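Local structure of aromatic amino acid exporter YddG (Starkeya novella, 5I20) at residues T27-T39 against S192-P205. The protein exports a broad range of amino acids, including threonine, methionine, lysine and glutamate, across the bacterial inner membrane through a large central substrate-binding cavity. Sequence-based numbering, arbitrary orientation.
Sequences TGAVPPFLLTALT and SALCHILFEPSVWP
Glu200 and Phe33 show how an acidic side chain can bond to the first turn of a transmembrane helix from another part of the chain. The amide N of Phe33, in the first turn of helix 32-53, donates to Glu200 OE2 at 3.0 Å, meeting the carboxylate from above its plane. Bent at chi2 (87°), the glutamate chain lays its CG against Pro31 CB at 3.4 Å and turns the carboxylate to the helix start. The other oxygen, OE1, sits at the edge of the Phe33 ring, near its plane. Over one face of that ring lies Cys195 CB, 3.6 Å from the centroid and nearly on the normal, in a CH-pi contact, and Cys195 SG adds a sulfur-aromatic contact over the face of the Phe33 ring. An alanine in place of Phe33 would probably leave Cys195 without its aromatic partner and open a gap between the two helices.

Leu34 works the neighbouring side as a fork: CD1 stands over the face of the His196 imidazole, 3.8 Å from its centroid, and CD2 over the five-membered ring of Trp204. Leu38 CD1 reaches Pro205 CG at 3.8 Å. Deeper in the membrane, small residues probably allow the roughly antiparallel segments 32-39 and 192-199 (152°) to come within 7.9 Å between their axes, with Ala37 CB packed on Ala193 and Ser192 CB against Phe33 O.

Further out, Phe83 of helix 65-88 meets the Phe33 ring edge-to-face, and Trp210 and Val213 of helix 209-221 touch Pro205. The contact thus joins the two EamA-family halves at the periplasmic end of the basket. If ionised, the carboxylate would probably interact favourably with the start of the helix dipole, adding a polar tie to otherwise largely apolar packing.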
loop_
_atom_site.group_PDB
_atom_site.type_symbol
_atom_site.label_atom_id
_atom_site.label_comp_id
_atom_site.label_asym_id
_atom_site.label_seq_id
_atom_site.Cartn_x
_atom_site.Cartn_y
_atom_site.Cartn_z
ATOM N N THR A 27 16.937 2.360 -6.880
ATOM C CA THR A 27 16.348 3.356 -7.768
ATOM C C THR A 27 17.351 4.459 -8.076
ATOM O O THR A 27 17.521 4.857 -9.230
ATOM C CB THR A 27 15.068 3.965 -7.153
ATOM O OG1 THR A 27 13.953 3.108 -7.430
ATOM C CG2 THR A 27 14.784 5.341 -7.731
ATOM N N GLY A 28 18.022 4.941 -7.036
ATOM C CA GLY A 28 19.005 5.993 -7.189
ATOM C C GLY A 28 18.384 7.370 -7.092
ATOM O O GLY A 28 17.624 7.658 -6.166
ATOM N N ALA A 29 18.706 8.223 -8.056
ATOM C CA ALA A 29 18.219 9.596 -8.058
ATOM C C ALA A 29 17.021 9.758 -8.986
ATOM O O ALA A 29 16.679 10.874 -9.378
ATOM C CB ALA A 29 19.331 10.549 -8.459
ATOM N N VAL A 30 16.387 8.642 -9.337
ATOM C CA VAL A 30 15.207 8.680 -10.192
ATOM C C VAL A 30 14.005 9.218 -9.424
ATOM O O VAL A 30 13.576 8.621 -8.437
ATOM C CB VAL A 30 14.862 7.292 -10.758
ATOM C CG1 VAL A 30 13.574 7.360 -11.567
ATOM C CG2 VAL A 30 16.013 6.760 -11.603
ATOM N N PRO A 31 13.459 10.352 -9.886
ATOM C CA PRO A 31 12.343 11.054 -9.241
ATOM C C PRO A 31 11.041 10.245 -9.256
ATOM O O PRO A 31 10.846 9.425 -10.155
ATOM C CB PRO A 31 12.214 12.332 -10.074
ATOM C CG PRO A 31 12.795 11.989 -11.400
ATOM C CD PRO A 31 13.907 11.032 -11.114
ATOM N N PRO A 32 10.155 10.481 -8.272
ATOM C CA PRO A 32 8.987 9.626 -8.007
ATOM C C PRO A 32 7.963 9.514 -9.140
ATOM O O PRO A 32 7.473 8.412 -9.391
ATOM C CB PRO A 32 8.343 10.295 -6.784
ATOM C CG PRO A 32 8.807 11.706 -6.832
ATOM C CD PRO A 32 10.211 11.625 -7.345
ATOM N N PHE A 33 7.631 10.621 -9.795
ATOM C CA PHE A 33 6.582 10.601 -10.812
ATOM C C PHE A 33 6.994 9.834 -12.063
ATOM O O PHE A 33 6.195 9.087 -12.630
ATOM C CB PHE A 33 6.167 12.024 -11.186
ATOM C CG PHE A 33 5.117 12.599 -10.286
ATOM C CD1 PHE A 33 3.855 12.028 -10.226
ATOM C CD2 PHE A 33 5.386 13.709 -9.503
ATOM C CE1 PHE A 33 2.881 12.551 -9.399
ATOM C CE2 PHE A 33 4.414 14.238 -8.673
ATOM C CZ PHE A 33 3.161 13.658 -8.622
ATOM N N LEU A 34 8.236 10.025 -12.494
ATOM C CA LEU A 34 8.762 9.272 -13.624
ATOM C C LEU A 34 8.832 7.791 -13.277
ATOM O O LEU A 34 8.517 6.936 -14.102
ATOM C CB LEU A 34 10.146 9.780 -14.029
ATOM C CG LEU A 34 10.753 9.089 -15.252
ATOM C CD1 LEU A 34 9.908 9.359 -16.491
ATOM C CD2 LEU A 34 12.190 9.528 -15.469
ATOM N N LEU A 35 9.240 7.496 -12.047
ATOM C CA LEU A 35 9.350 6.119 -11.581
ATOM C C LEU A 35 7.970 5.476 -11.520
ATOM O O LEU A 35 7.811 4.286 -11.792
ATOM C CB LEU A 35 10.033 6.068 -10.211
ATOM C CG LEU A 35 10.429 4.691 -9.668
ATOM C CD1 LEU A 35 11.466 4.029 -10.566
ATOM C CD2 LEU A 35 10.945 4.801 -8.238
ATOM N N THR A 36 6.975 6.280 -11.166
ATOM C CA THR A 36 5.591 5.829 -11.124
ATOM C C THR A 36 5.080 5.540 -12.532
ATOM O O THR A 36 4.474 4.497 -12.782
ATOM C CB THR A 36 4.687 6.877 -10.442
ATOM O OG1 THR A 36 5.116 7.068 -9.087
ATOM C CG2 THR A 36 3.234 6.430 -10.451
ATOM N N ALA A 37 5.339 6.470 -13.448
ATOM C CA ALA A 37 4.948 6.321 -14.847
ATOM C C ALA A 37 5.527 5.053 -15.472
ATOM O O ALA A 37 4.841 4.345 -16.209
ATOM C CB ALA A 37 5.381 7.541 -15.645
ATOM N N LEU A 38 6.791 4.769 -15.174
ATOM C CA LEU A 38 7.452 3.593 -15.725
ATOM C C LEU A 38 6.925 2.306 -15.091
ATOM O O LEU A 38 6.623 1.340 -15.789
ATOM C CB LEU A 38 8.970 3.692 -15.536
ATOM C CG LEU A 38 9.702 4.799 -16.301
ATOM C CD1 LEU A 38 11.167 4.866 -15.886
ATOM C CD2 LEU A 38 9.586 4.601 -17.808
ATOM N N THR A 39 6.807 2.295 -13.769
ATOM C CA THR A 39 6.410 1.077 -13.065
ATOM C C THR A 39 4.927 0.737 -13.234
ATOM O O THR A 39 4.557 -0.437 -13.238
ATOM C CB THR A 39 6.736 1.174 -11.559
ATOM O OG1 THR A 39 6.258 2.421 -11.039
ATOM C CG2 THR A 39 8.238 1.081 -11.336
ATOM N N SER A 192 1.014 10.518 -14.347
ATOM C CA SER A 192 2.325 10.656 -13.716
ATOM C C SER A 192 3.368 11.115 -14.728
ATOM O O SER A 192 4.332 11.795 -14.379
ATOM C CB SER A 192 2.762 9.338 -13.075
ATOM O OG SER A 192 1.811 8.894 -12.123
ATOM N N ALA A 193 3.168 10.734 -15.986
ATOM C CA ALA A 193 4.038 11.180 -17.063
ATOM C C ALA A 193 3.906 12.685 -17.250
ATOM O O ALA A 193 4.894 13.382 -17.481
ATOM C CB ALA A 193 3.710 10.450 -18.354
ATOM N N LEU A 194 2.676 13.180 -17.143
ATOM C CA LEU A 194 2.412 14.608 -17.265
ATOM C C LEU A 194 3.030 15.376 -16.100
ATOM O O LEU A 194 3.678 16.402 -16.300
ATOM C CB LEU A 194 0.907 14.871 -17.338
ATOM C CG LEU A 194 0.486 16.333 -17.503
ATOM C CD1 LEU A 194 0.910 16.869 -18.866
ATOM C CD2 LEU A 194 -1.015 16.490 -17.299
ATOM N N CYS A 195 2.829 14.869 -14.885
ATOM C CA CYS A 195 3.404 15.484 -13.689
ATOM C C CYS A 195 4.930 15.502 -13.747
ATOM O O CYS A 195 5.573 16.357 -13.138
ATOM C CB CYS A 195 2.944 14.751 -12.425
ATOM S SG CYS A 195 1.267 15.145 -11.874
ATOM N N HIS A 196 5.503 14.550 -14.478
ATOM C CA HIS A 196 6.947 14.495 -14.665
ATOM C C HIS A 196 7.444 15.675 -15.492
ATOM O O HIS A 196 8.227 16.496 -15.017
ATOM C CB HIS A 196 7.352 13.183 -15.337
ATOM C CG HIS A 196 8.789 13.137 -15.756
ATOM N ND1 HIS A 196 9.820 12.943 -14.862
ATOM C CD2 HIS A 196 9.366 13.266 -16.974
ATOM C CE1 HIS A 196 10.969 12.950 -15.511
ATOM N NE2 HIS A 196 10.723 13.145 -16.795
ATOM N N ILE A 197 6.972 15.758 -16.731
ATOM C CA ILE A 197 7.394 16.800 -17.662
ATOM C C ILE A 197 7.251 18.202 -17.062
ATOM O O ILE A 197 8.017 19.109 -17.388
ATOM C CB ILE A 197 6.589 16.718 -18.976
ATOM C CG1 ILE A 197 6.655 15.297 -19.543
ATOM C CG2 ILE A 197 7.096 17.728 -19.996
ATOM C CD1 ILE A 197 5.918 15.127 -20.851
ATOM N N LEU A 198 6.292 18.362 -16.157
ATOM C CA LEU A 198 6.008 19.663 -15.562
ATOM C C LEU A 198 6.875 19.995 -14.344
ATOM O O LEU A 198 7.457 21.077 -14.273
ATOM C CB LEU A 198 4.529 19.744 -15.172
ATOM C CG LEU A 198 3.575 20.389 -16.183
ATOM C CD1 LEU A 198 3.768 19.823 -17.584
ATOM C CD2 LEU A 198 2.129 20.229 -15.733
ATOM N N PHE A 199 6.955 19.074 -13.387
ATOM C CA PHE A 199 7.569 19.382 -12.096
ATOM C C PHE A 199 8.864 18.624 -11.821
ATOM O O PHE A 199 9.472 18.800 -10.764
ATOM C CB PHE A 199 6.588 19.080 -10.957
ATOM C CG PHE A 199 5.219 19.661 -11.151
ATOM C CD1 PHE A 199 5.047 20.908 -11.729
ATOM C CD2 PHE A 199 4.099 18.957 -10.745
ATOM C CE1 PHE A 199 3.783 21.436 -11.903
ATOM C CE2 PHE A 199 2.834 19.480 -10.915
ATOM C CZ PHE A 199 2.676 20.721 -11.494
ATOM N N GLU A 200 9.287 17.782 -12.758
ATOM C CA GLU A 200 10.354 16.827 -12.468
ATOM C C GLU A 200 11.662 17.081 -13.216
ATOM O O GLU A 200 11.657 17.500 -14.376
ATOM C CB GLU A 200 9.871 15.410 -12.782
ATOM C CG GLU A 200 10.133 14.390 -11.706
ATOM C CD GLU A 200 9.037 14.323 -10.661
ATOM O OE1 GLU A 200 8.234 15.276 -10.575
ATOM O OE2 GLU A 200 8.974 13.311 -9.930
ATOM N N PRO A 201 12.794 16.825 -12.540
ATOM C CA PRO A 201 14.106 16.789 -13.191
ATOM C C PRO A 201 14.251 15.523 -14.029
ATOM O O PRO A 201 13.879 14.442 -13.570
ATOM C CB PRO A 201 15.084 16.794 -12.014
ATOM C CG PRO A 201 14.315 16.185 -10.892
ATOM C CD PRO A 201 12.895 16.639 -11.081
ATOM N N SER A 202 14.783 15.659 -15.239
ATOM C CA SER A 202 14.861 14.541 -16.172
ATOM C C SER A 202 15.999 13.575 -15.847
ATOM O O SER A 202 17.028 13.567 -16.518
ATOM C CB SER A 202 15.016 15.067 -17.600
ATOM O OG SER A 202 15.062 14.006 -18.538
ATOM N N VAL A 203 15.807 12.759 -14.817
ATOM C CA VAL A 203 16.790 11.745 -14.457
ATOM C C VAL A 203 16.222 10.350 -14.708
ATOM O O VAL A 203 15.379 9.863 -13.951
ATOM C CB VAL A 203 17.230 11.869 -12.985
ATOM C CG1 VAL A 203 18.253 10.795 -12.640
ATOM C CG2 VAL A 203 17.799 13.254 -12.721
ATOM N N TRP A 204 16.687 9.715 -15.779
ATOM C CA TRP A 204 16.199 8.401 -16.174
ATOM C C TRP A 204 17.036 7.286 -15.552
ATOM O O TRP A 204 18.194 7.503 -15.200
ATOM C CB TRP A 204 16.194 8.282 -17.699
ATOM C CG TRP A 204 15.034 8.983 -18.341
ATOM C CD1 TRP A 204 14.885 10.326 -18.523
ATOM C CD2 TRP A 204 13.859 8.372 -18.889
ATOM N NE1 TRP A 204 13.691 10.591 -19.148
ATOM C CE2 TRP A 204 13.042 9.407 -19.384
ATOM C CE3 TRP A 204 13.419 7.050 -19.009
ATOM C CZ2 TRP A 204 11.810 9.162 -19.989
ATOM C CZ3 TRP A 204 12.196 6.808 -19.609
ATOM C CH2 TRP A 204 11.406 7.860 -20.092
ATOM N N PRO A 205 16.443 6.090 -15.398
ATOM C CA PRO A 205 17.182 4.933 -14.879
ATOM C C PRO A 205 18.368 4.568 -15.762
ATOM O O PRO A 205 18.238 4.559 -16.985
ATOM C CB PRO A 205 16.136 3.813 -14.889
ATOM C CG PRO A 205 14.828 4.516 -14.814
ATOM C CD PRO A 205 15.011 5.793 -15.581
#